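Local coordinates for protein hypoxanthine phosphoribosyltransferase (Leishmania donovani, PDB 7CMJ) that catalyses transfer of the 5-phosphoribosyl group from phosphoribosyl pyrophosphate to hypoxanthine or guanine, making IMP or GMP in purine salvage, at residues L59-V64 with H120-E125; V116-I121 with K145-K150; I180-D185 with R194-L199; K66-F71 with V124-D129. One frame throughout, in Å; residues are numbered along the deposited sequence.

Interaction 1. Residues L59-V64 with H120-E125; sequences LYLLCV and HILIVE. With BA (barium ion), chain D.
H120 meets Y60 through its backbone: H120 O accepts a hydrogen bond from Y60 N at 2.8 Å, with an N-H...O angle of 177°, and the same oxygen sits at the edge of the Y60 ring, near its plane. I121 puts its side chain on the face shared with Y60 and L62. Its CG2, anti to the backbone N, comes within 3.8 Å of L62 CG. L122 serves the pairing twice, its N donating to Y60 O and its O accepting a bond from L62 N at 2.8 Å. This offset ladder identifies two parallel neighbours in the main sheet of the phosphoribosyltransferase fold, their segment axes 4.6 Å apart at closest and 28° from parallel. On the other face L122 CB lies 4.0 Å from L61 CD2, the two side chains pointing the same way. I123 CG1 runs alongside L62, 4.1 Å from its CD1, on the face covered by M138 and M141 of helix 131-142. V124 N donates to L62 O, while V124 O receives a weak, 3.4 Å bond from V64 N. E125, bent at chi2 (-72°), passes its carboxylate obliquely across the V64 methyls and binds barium through OE1 at 2.4 Å.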
# COMPACT_ATOMS: atom_id res chain seq x y z
N LEU A 59 21.26 -9.06 10.05
CA LEU A 59 20.77 -9.67 8.82
C LEU A 59 19.27 -9.44 8.74
O LEU A 59 18.54 -9.76 9.69
CB LEU A 59 21.11 -11.16 8.80
CG LEU A 59 20.59 -12.05 7.67
CD1 LEU A 59 21.15 -11.64 6.29
CD2 LEU A 59 20.95 -13.47 7.99
N TYR A 60 18.82 -8.86 7.63
CA TYR A 60 17.41 -8.53 7.46
C TYR A 60 16.69 -9.69 6.78
O TYR A 60 17.09 -10.14 5.70
CB TYR A 60 17.25 -7.26 6.63
CG TYR A 60 17.39 -5.99 7.42
CD1 TYR A 60 16.26 -5.26 7.82
CD2 TYR A 60 18.64 -5.49 7.77
CE1 TYR A 60 16.38 -4.08 8.54
CE2 TYR A 60 18.77 -4.31 8.49
CZ TYR A 60 17.63 -3.61 8.87
OH TYR A 60 17.77 -2.45 9.59
N LEU A 61 15.61 -10.15 7.39
CA LEU A 61 14.79 -11.21 6.80
C LEU A 61 13.64 -10.59 6.03
O LEU A 61 12.78 -9.92 6.62
CB LEU A 61 14.27 -12.16 7.88
CG LEU A 61 15.36 -13.01 8.53
CD1 LEU A 61 14.77 -14.00 9.52
CD2 LEU A 61 16.21 -13.72 7.45
N LEU A 62 13.63 -10.80 4.73
CA LEU A 62 12.60 -10.23 3.87
C LEU A 62 11.52 -11.28 3.63
O LEU A 62 11.62 -12.10 2.72
CB LEU A 62 13.21 -9.77 2.56
CG LEU A 62 13.20 -8.27 2.41
CD1 LEU A 62 13.32 -8.08 0.96
CD2 LEU A 62 11.88 -7.71 2.90
N CYS A 63 10.49 -11.26 4.46
CA CYS A 63 9.40 -12.21 4.35
C CYS A 63 8.47 -11.81 3.20
O CYS A 63 7.75 -10.81 3.29
CB CYS A 63 8.64 -12.28 5.67
SG CYS A 63 7.28 -13.42 5.62
N VAL A 64 8.49 -12.58 2.12
CA VAL A 64 7.54 -12.39 1.04
C VAL A 64 6.21 -12.98 1.48
O VAL A 64 6.10 -14.18 1.75
CB VAL A 64 8.03 -13.05 -0.25
CG1 VAL A 64 7.08 -12.75 -1.37
CG2 VAL A 64 9.46 -12.61 -0.59
N HIS A 120 22.56 -6.16 4.98
CA HIS A 120 22.56 -7.50 4.43
C HIS A 120 21.14 -8.06 4.48
O HIS A 120 20.55 -8.20 5.56
CB HIS A 120 23.54 -8.41 5.16
CG HIS A 120 24.94 -7.87 5.20
ND1 HIS A 120 25.79 -7.90 4.12
CD2 HIS A 120 25.66 -7.33 6.22
CE1 HIS A 120 26.96 -7.38 4.46
NE2 HIS A 120 26.90 -7.03 5.73
N ILE A 121 20.61 -8.38 3.31
CA ILE A 121 19.22 -8.81 3.18
C ILE A 121 19.17 -10.24 2.71
O ILE A 121 19.90 -10.65 1.80
CB ILE A 121 18.44 -7.92 2.20
CG1 ILE A 121 18.56 -6.46 2.58
CG2 ILE A 121 16.99 -8.41 2.11
CD1 ILE A 121 18.02 -5.61 1.50
N LEU A 122 18.28 -11.00 3.32
CA LEU A 122 17.97 -12.35 2.89
C LEU A 122 16.49 -12.39 2.50
O LEU A 122 15.62 -12.19 3.36
CB LEU A 122 18.28 -13.35 4.00
CG LEU A 122 18.37 -14.81 3.59
CD1 LEU A 122 19.43 -14.96 2.53
CD2 LEU A 122 18.68 -15.67 4.83
N ILE A 123 16.21 -12.58 1.22
CA ILE A 123 14.84 -12.74 0.75
C ILE A 123 14.36 -14.12 1.17
O ILE A 123 14.99 -15.14 0.83
CB ILE A 123 14.74 -12.56 -0.77
CG1 ILE A 123 15.12 -11.13 -1.17
CG2 ILE A 123 13.33 -12.87 -1.26
CD1 ILE A 123 15.09 -10.89 -2.67
N VAL A 124 13.27 -14.18 1.93
CA VAL A 124 12.74 -15.43 2.45
C VAL A 124 11.57 -15.89 1.58
O VAL A 124 10.54 -15.20 1.49
CB VAL A 124 12.31 -15.31 3.91
CG1 VAL A 124 11.71 -16.64 4.38
CG2 VAL A 124 13.50 -14.91 4.76
N GLU A 125 11.72 -17.06 0.98
CA GLU A 125 10.70 -17.63 0.11
C GLU A 125 10.38 -19.06 0.53
O GLU A 125 11.24 -19.80 1.01
CB GLU A 125 11.16 -17.59 -1.37
CG GLU A 125 10.77 -16.33 -2.10
CD GLU A 125 9.28 -16.28 -2.38
OE1 GLU A 125 8.59 -17.22 -1.94
OE2 GLU A 125 8.79 -15.31 -3.02
BA BA D . 6.19 -17.46 -2.06
O HOH W 1 6.41 -16.34 0.56
O HOH W 2 6.66 -18.68 -4.18

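Interaction 2. Residues V116-I121 with K145-K150; sequences VENRHI and KPASLK
The beta-alpha-beta unit made of strand 120-125, helix 131-142 and strand 148-153 begins its parallel pairing here, where H120 stands beside S148 and I121 beside L149. The backbone evidence is a ladder: S148 N donates to R119 O, I121 N to S148 O at 3.0 Å, and K150 N to I121 O at 2.9 Å with an N-H...O angle of 173°. Just before the strand, the type II turn V116-R119 is tied to the loop after the helix by N118 N, which gives K145 O a 2.9 Å bond, and water 3 links N118 OD1 to K145 O weakly.

H120 is gripped from two directions. A147 CB lies over one ring face, 4.0 Å from the centroid and 24° off the normal, a CH-pi contact displaced toward the rim. S148 OG approaches at the ring edge and hydrogen-bonds ND1 at 2.9 Å. A chi1 of 86° places that hydroxyl between the backbone N and carbonyl carbon of S148, turned to the histidine. E117 leads away from the contact, and its carboxylate accepts backbone N-H groups of E101, T102 and S103 of the second subunit, so this turn also serves the assembly. On the face opposite H120, L149 CD1 rests 4.0 Å from I121 CB, and I121 crosses P146 at about a right angle, its CD1 3.5 Å from P146 CB.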
# COMPACT_ATOMS: atom_id res chain seq x y z
N VAL A 116 17.02 -0.16 3.81
CA VAL A 116 17.96 -1.27 3.83
C VAL A 116 19.26 -0.88 3.13
O VAL A 116 20.04 -1.74 2.75
CB VAL A 116 17.34 -2.54 3.23
CG1 VAL A 116 16.17 -3.02 4.08
CG2 VAL A 116 16.90 -2.32 1.78
N GLU A 117 19.50 0.42 2.96
CA GLU A 117 20.75 0.88 2.36
C GLU A 117 21.93 0.33 3.16
O GLU A 117 21.97 0.46 4.39
CB GLU A 117 20.80 2.41 2.31
CG GLU A 117 21.94 2.96 1.48
CD GLU A 117 22.11 4.47 1.60
OE1 GLU A 117 21.20 5.23 1.21
OE2 GLU A 117 23.17 4.92 2.10
N ASN A 118 22.86 -0.31 2.45
CA ASN A 118 24.08 -0.86 3.04
C ASN A 118 23.78 -1.84 4.19
O ASN A 118 24.44 -1.83 5.23
CB ASN A 118 24.99 0.26 3.52
CG ASN A 118 26.41 -0.20 3.65
OD1 ASN A 118 26.98 -0.75 2.71
ND2 ASN A 118 27.00 0.01 4.83
N ARG A 119 22.79 -2.69 3.98
CA ARG A 119 22.45 -3.75 4.92
C ARG A 119 22.47 -5.09 4.20
O ARG A 119 22.42 -5.15 2.96
CB ARG A 119 21.07 -3.53 5.54
CG ARG A 119 20.94 -2.23 6.26
CD ARG A 119 21.51 -2.42 7.63
NE ARG A 119 22.49 -1.40 7.96
CZ ARG A 119 22.18 -0.28 8.60
NH1 ARG A 119 20.92 -0.05 8.97
NH2 ARG A 119 23.12 0.61 8.85
N HIS A 120 22.56 -6.16 4.98
CA HIS A 120 22.56 -7.50 4.43
C HIS A 120 21.14 -8.06 4.48
O HIS A 120 20.55 -8.20 5.56
CB HIS A 120 23.54 -8.41 5.16
CG HIS A 120 24.94 -7.87 5.20
ND1 HIS A 120 25.79 -7.90 4.12
CD2 HIS A 120 25.66 -7.33 6.22
CE1 HIS A 120 26.96 -7.38 4.46
NE2 HIS A 120 26.90 -7.03 5.73
N ILE A 121 20.61 -8.38 3.31
CA ILE A 121 19.22 -8.81 3.18
C ILE A 121 19.17 -10.24 2.71
O ILE A 121 19.90 -10.65 1.80
CB ILE A 121 18.44 -7.92 2.20
CG1 ILE A 121 18.56 -6.46 2.58
CG2 ILE A 121 16.99 -8.41 2.11
CD1 ILE A 121 18.02 -5.61 1.50
N LYS A 145 20.07 -0.43 -2.80
CA LYS A 145 21.52 -0.47 -2.57
C LYS A 145 21.93 -1.20 -1.28
O LYS A 145 22.65 -0.64 -0.45
CB LYS A 145 22.10 0.94 -2.58
CG LYS A 145 22.12 1.63 -3.95
CD LYS A 145 22.31 0.64 -5.10
CE LYS A 145 22.60 1.33 -6.44
NZ LYS A 145 24.04 1.72 -6.63
N PRO A 146 21.50 -2.44 -1.09
CA PRO A 146 21.90 -3.17 0.12
C PRO A 146 23.38 -3.55 0.07
O PRO A 146 24.01 -3.59 -0.99
CB PRO A 146 21.02 -4.42 0.09
CG PRO A 146 20.82 -4.68 -1.35
CD PRO A 146 20.75 -3.30 -2.02
N ALA A 147 23.93 -3.81 1.26
CA ALA A 147 25.32 -4.25 1.34
C ALA A 147 25.49 -5.63 0.73
O ALA A 147 26.48 -5.89 0.02
CB ALA A 147 25.80 -4.23 2.79
N SER A 148 24.52 -6.52 0.97
CA SER A 148 24.49 -7.84 0.35
C SER A 148 23.04 -8.22 0.10
O SER A 148 22.13 -7.78 0.81
CB SER A 148 25.15 -8.92 1.23
OG SER A 148 24.23 -9.48 2.19
N LEU A 149 22.82 -9.08 -0.90
CA LEU A 149 21.50 -9.64 -1.15
C LEU A 149 21.63 -11.13 -1.44
O LEU A 149 22.27 -11.51 -2.41
CB LEU A 149 20.81 -8.91 -2.31
CG LEU A 149 19.44 -9.47 -2.73
CD1 LEU A 149 18.45 -9.40 -1.56
CD2 LEU A 149 18.91 -8.75 -3.97
N LYS A 150 21.03 -11.96 -0.58
CA LYS A 150 20.95 -13.41 -0.80
C LYS A 150 19.50 -13.87 -0.63
O LYS A 150 18.65 -13.14 -0.11
CB LYS A 150 21.87 -14.18 0.16
CG LYS A 150 23.36 -13.88 0.01
CD LYS A 150 23.91 -14.47 -1.27
CE LYS A 150 25.21 -13.79 -1.71
NZ LYS A 150 26.41 -14.25 -0.94
O HOH W 3 25.84 0.29 -0.26

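Interaction 3. Residues I180-D185 with R194-L199; sequences IGYGMD and RDICVL. With MG (magnesium ion), chain C.
I180 and C197 form an antiparallel hydrogen-bonded pair, proved by two reciprocal backbone bonds: I180 N to C197 O at 2.9 Å, and C197 N to I180 O at the same length with an N-H...O angle of 175°. Two CA-H...O contacts extend the pairing, I196 CA toward I180 O and G181 CA toward D195 O. Within 180-185 the chain then reverses in a type I' turn closed from both ends, M184 N donating to G181 O at 2.8 Å and G181 N to M184 O.

Apolar packing falls into two groups. I180 has CG1 between its backbone N and carbonyl carbon (chi1 48°), which lays that branch against C197 CB at 3.7 Å and carries CD1 on to L199 CD1 at 3.6 Å, the two side chains crossing at about a right angle. I196 is touched by two side chains of the turn: its CG1 meets Y182 CB at 3.8 Å, while its CG2 meets M184 CE at 4.0 Å, where the methionine folds over at chi3 (-71°).

The polar ends find partners beyond the two segments. Y182 OH is hydrogen-bonded to D74; R194 NH1 bonds Q30 OE1, and its NE forms a salt bridge with D81 of the third subunit. D185 OD1 binds magnesium at 2.2 Å, three waters filling further positions on the ion.

Strand 196-199 is the middle of a small antiparallel sheet, between 23-28 and 179-180. The sheet is consistent with the hood of type I phosphoribosyltransferases; from its strand 179-180 the turn G181-M184 leads to the metal-binding D185.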
# COMPACT_ATOMS: atom_id res chain seq x y z
N ILE A 180 0.77 -28.02 0.26
CA ILE A 180 0.01 -27.24 1.22
C ILE A 180 0.74 -27.35 2.55
O ILE A 180 1.65 -28.16 2.73
CB ILE A 180 -1.44 -27.73 1.33
CG1 ILE A 180 -1.47 -29.24 1.48
CG2 ILE A 180 -2.20 -27.39 0.10
CD1 ILE A 180 -2.85 -29.75 1.72
N GLY A 181 0.32 -26.50 3.49
CA GLY A 181 0.82 -26.55 4.85
C GLY A 181 2.03 -25.66 5.06
O GLY A 181 2.61 -25.11 4.13
N TYR A 182 2.40 -25.52 6.33
CA TYR A 182 3.56 -24.74 6.75
C TYR A 182 3.56 -23.36 6.09
O TYR A 182 4.55 -22.90 5.54
CB TYR A 182 4.87 -25.49 6.47
CG TYR A 182 6.04 -25.03 7.33
CD1 TYR A 182 6.10 -25.38 8.68
CD2 TYR A 182 7.06 -24.24 6.80
CE1 TYR A 182 7.15 -24.96 9.48
CE2 TYR A 182 8.12 -23.80 7.60
CZ TYR A 182 8.15 -24.17 8.95
OH TYR A 182 9.20 -23.75 9.75
N GLY A 183 2.41 -22.70 6.15
CA GLY A 183 2.24 -21.39 5.57
C GLY A 183 1.75 -21.38 4.14
O GLY A 183 1.14 -20.39 3.71
N MET A 184 1.98 -22.45 3.39
CA MET A 184 1.61 -22.48 1.98
C MET A 184 0.17 -22.96 1.81
O MET A 184 -0.35 -23.73 2.62
CB MET A 184 2.56 -23.38 1.19
CG MET A 184 3.99 -22.89 1.29
SD MET A 184 5.19 -24.08 0.69
CE MET A 184 5.10 -25.32 1.98
N ASP A 185 -0.48 -22.48 0.75
CA ASP A 185 -1.93 -22.49 0.64
C ASP A 185 -2.43 -23.24 -0.58
O ASP A 185 -1.71 -23.45 -1.57
CB ASP A 185 -2.50 -21.05 0.60
CG ASP A 185 -2.43 -20.43 -0.80
OD1 ASP A 185 -1.31 -20.27 -1.33
OD2 ASP A 185 -3.50 -20.09 -1.36
N ARG A 194 0.83 -28.24 10.12
CA ARG A 194 2.17 -28.35 10.70
C ARG A 194 3.15 -29.03 9.77
O ARG A 194 4.35 -28.77 9.85
CB ARG A 194 2.12 -29.14 12.02
CG ARG A 194 1.76 -28.32 13.23
CD ARG A 194 1.63 -29.18 14.47
NE ARG A 194 1.20 -28.42 15.65
CZ ARG A 194 1.97 -27.57 16.31
NH1 ARG A 194 3.22 -27.35 15.91
NH2 ARG A 194 1.50 -26.92 17.38
N ASP A 195 2.67 -29.91 8.90
CA ASP A 195 3.51 -30.64 7.96
C ASP A 195 3.33 -30.08 6.56
O ASP A 195 2.33 -29.42 6.26
CB ASP A 195 3.17 -32.14 7.98
CG ASP A 195 3.41 -32.77 9.33
OD1 ASP A 195 4.49 -32.54 9.91
OD2 ASP A 195 2.51 -33.48 9.82
N ILE A 196 4.32 -30.32 5.70
CA ILE A 196 4.22 -29.98 4.28
C ILE A 196 3.61 -31.17 3.56
O ILE A 196 4.16 -32.28 3.59
CB ILE A 196 5.59 -29.62 3.67
CG1 ILE A 196 6.20 -28.41 4.37
CG2 ILE A 196 5.45 -29.34 2.17
CD1 ILE A 196 7.59 -28.08 3.87
N CYS A 197 2.47 -30.94 2.92
CA CYS A 197 1.70 -32.02 2.31
C CYS A 197 1.54 -31.82 0.81
O CYS A 197 1.72 -30.73 0.26
CB CYS A 197 0.32 -32.13 2.96
SG CYS A 197 0.39 -32.63 4.69
N VAL A 198 1.20 -32.93 0.16
CA VAL A 198 0.79 -32.94 -1.23
C VAL A 198 -0.73 -32.97 -1.26
O VAL A 198 -1.36 -33.82 -0.62
CB VAL A 198 1.37 -34.16 -1.95
CG1 VAL A 198 0.88 -34.21 -3.38
CG2 VAL A 198 2.90 -34.12 -1.86
N LEU A 199 -1.32 -32.03 -2.00
CA LEU A 199 -2.77 -31.97 -2.11
C LEU A 199 -3.29 -33.15 -2.91
O LEU A 199 -2.79 -33.45 -4.00
CB LEU A 199 -3.20 -30.67 -2.77
CG LEU A 199 -4.66 -30.28 -2.56
CD1 LEU A 199 -5.04 -30.32 -1.09
CD2 LEU A 199 -4.88 -28.91 -3.14
MG MG C . -0.50 -19.27 -3.07
O HOH W 4 -2.37 -18.25 -4.04
O HOH W 5 -0.32 -21.57 -3.94
O HOH W 6 1.13 -20.30 -1.86

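Interaction 4. Residues K66-F71 with V124-D129; sequences KGSFIF and VEDIVD. With BA (barium ion), chain D; PO4 (phosphate ion), chain E.
S68 chi1 (-66°) sets OG beside its own backbone N and turns it onto V124 O, while F71 chi1 (177°) extends its ring toward the same valine. The S68 OG to V124 O bond is 2.7 Å long, and the hydroxyl comes from above the carbonyl plane, 46° out of it. F71 and V124 cross obliquely, F71 CD2 lying 3.6 Å from V124 CG1, and F71 CE2 reaches E125 O at a similar distance. The CA of G67, which has no side chain, lies 3.3 Å from D126 OD1.

Strand 120-125 here runs into the phosphoribosyl pyrophosphate signature loop of the family, which includes D129, the probable proton acceptor. The facing turn, K66-F69, leads into helix 69-81; a cis peptide precedes K66, as in the pyrophosphate loop of related enzymes. K66 N donates to phosphate O2 at 2.7 Å, and G67 N gives O4 a weak, bent bond. R191 of the same chain and R113 of the third subunit also hydrogen-bond this phosphate, an arrangement consistent with a pyrophosphate subsite. The K66 side chain leads away, extended beyond CG, to a salt bridge with E188.

D126 supplies a second carboxylate to the barium ion already bound by E125: its OD2 is 2.5 Å from the metal. Two waters complete the observed ligands.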
# COMPACT_ATOMS: atom_id res chain seq x y z
N LYS A 66 2.22 -14.16 1.20
CA LYS A 66 2.01 -14.66 2.55
C LYS A 66 2.80 -15.91 2.88
O LYS A 66 3.11 -16.15 4.04
CB LYS A 66 0.54 -15.00 2.77
CG LYS A 66 -0.45 -13.94 2.43
CD LYS A 66 -1.84 -14.52 2.66
CE LYS A 66 -2.95 -13.52 2.41
NZ LYS A 66 -4.22 -14.26 2.50
N GLY A 67 3.11 -16.71 1.85
CA GLY A 67 3.59 -18.07 2.04
C GLY A 67 4.81 -18.24 2.93
O GLY A 67 5.01 -19.33 3.50
N SER A 68 5.64 -17.20 3.06
CA SER A 68 6.89 -17.33 3.80
C SER A 68 6.73 -17.14 5.31
O SER A 68 7.72 -17.29 6.04
CB SER A 68 7.92 -16.34 3.28
OG SER A 68 8.29 -16.67 1.95
N PHE A 69 5.52 -16.84 5.79
CA PHE A 69 5.44 -16.26 7.12
C PHE A 69 5.68 -17.29 8.22
O PHE A 69 6.43 -17.03 9.17
CB PHE A 69 4.12 -15.52 7.28
CG PHE A 69 2.98 -16.33 7.83
CD1 PHE A 69 2.63 -16.23 9.17
CD2 PHE A 69 2.21 -17.11 7.00
CE1 PHE A 69 1.56 -16.94 9.68
CE2 PHE A 69 1.14 -17.81 7.49
CZ PHE A 69 0.81 -17.73 8.83
N ILE A 70 5.11 -18.48 8.11
CA ILE A 70 5.46 -19.49 9.09
C ILE A 70 6.93 -19.83 8.99
O ILE A 70 7.64 -19.91 10.00
CB ILE A 70 4.56 -20.72 8.93
CG1 ILE A 70 3.19 -20.40 9.55
CG2 ILE A 70 5.22 -21.96 9.54
CD1 ILE A 70 2.17 -21.47 9.31
N PHE A 71 7.43 -19.98 7.76
CA PHE A 71 8.84 -20.31 7.57
C PHE A 71 9.74 -19.22 8.13
O PHE A 71 10.79 -19.52 8.71
CB PHE A 71 9.14 -20.53 6.10
CG PHE A 71 10.58 -20.80 5.79
CD1 PHE A 71 11.34 -21.62 6.59
CD2 PHE A 71 11.17 -20.23 4.67
CE1 PHE A 71 12.68 -21.88 6.29
CE2 PHE A 71 12.50 -20.48 4.36
CZ PHE A 71 13.25 -21.31 5.18
N VAL A 124 13.27 -14.18 1.93
CA VAL A 124 12.74 -15.43 2.45
C VAL A 124 11.57 -15.89 1.58
O VAL A 124 10.54 -15.20 1.49
CB VAL A 124 12.31 -15.31 3.91
CG1 VAL A 124 11.71 -16.64 4.38
CG2 VAL A 124 13.50 -14.91 4.76
N GLU A 125 11.72 -17.06 0.98
CA GLU A 125 10.70 -17.63 0.11
C GLU A 125 10.38 -19.06 0.53
O GLU A 125 11.24 -19.80 1.01
CB GLU A 125 11.16 -17.59 -1.37
CG GLU A 125 10.77 -16.33 -2.10
CD GLU A 125 9.28 -16.28 -2.38
OE1 GLU A 125 8.59 -17.22 -1.94
OE2 GLU A 125 8.79 -15.31 -3.02
N ASP A 126 9.12 -19.44 0.32
CA ASP A 126 8.69 -20.82 0.53
C ASP A 126 9.04 -21.71 -0.67
O ASP A 126 9.59 -22.80 -0.50
CB ASP A 126 7.18 -20.84 0.82
CG ASP A 126 6.38 -20.12 -0.24
OD1 ASP A 126 5.14 -20.05 -0.16
OD2 ASP A 126 7.04 -19.62 -1.18
N ILE A 127 8.73 -21.25 -1.89
CA ILE A 127 9.04 -21.92 -3.14
C ILE A 127 9.37 -20.85 -4.17
O ILE A 127 8.82 -19.75 -4.13
CB ILE A 127 7.87 -22.76 -3.68
CG1 ILE A 127 7.42 -23.79 -2.68
CG2 ILE A 127 8.23 -23.48 -5.00
CD1 ILE A 127 6.02 -24.17 -2.92
N VAL A 128 10.24 -21.19 -5.12
CA VAL A 128 10.50 -20.35 -6.28
C VAL A 128 9.57 -20.81 -7.40
O VAL A 128 9.87 -21.77 -8.12
CB VAL A 128 11.97 -20.43 -6.72
CG1 VAL A 128 12.17 -19.63 -7.99
CG2 VAL A 128 12.90 -19.96 -5.62
N ASP A 129 8.42 -20.14 -7.56
CA ASP A 129 7.46 -20.55 -8.57
C ASP A 129 7.56 -19.75 -9.86
O ASP A 129 6.96 -20.15 -10.87
CB ASP A 129 6.02 -20.48 -8.03
CG ASP A 129 5.43 -21.87 -7.73
OD1 ASP A 129 5.87 -22.87 -8.36
OD2 ASP A 129 4.54 -21.96 -6.86
BA BA D . 6.19 -17.46 -2.06
P PO4 E . 0.98 -16.66 -1.41
O1 PO4 E . 1.40 -15.92 -2.65
O2 PO4 E . 0.65 -15.68 -0.32
O3 PO4 E . -0.25 -17.48 -1.74
O4 PO4 E . 2.13 -17.51 -0.97
O HOH W 2 6.66 -18.68 -4.18
O HOH W 1 6.41 -16.34 0.56

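From the N terminus, strand 59-64 opens interaction 1 and the turn at 66-71 opens interaction 4. The two close on overlapping segments, strand 120-125 and its continuation into the loop at 124-129, so the intervening helix and strands are bracketed twice and both contacts reach the barium ion. Interaction 2 starts at 116-121, where interaction 1 is ending; it crosses interaction 4 and closes the shorter beta-alpha-beta loop at 145-150, adding the next strand to the sheet. Interaction 3 follows in series, a short local closure from 180-185 to 194-199. It nevertheless touches interaction 4: M184 packs on D126, and Y182 on I70 and F71, joining the turn beside the small antiparallel sheet to the metal-binding loop and the start of helix 69-81.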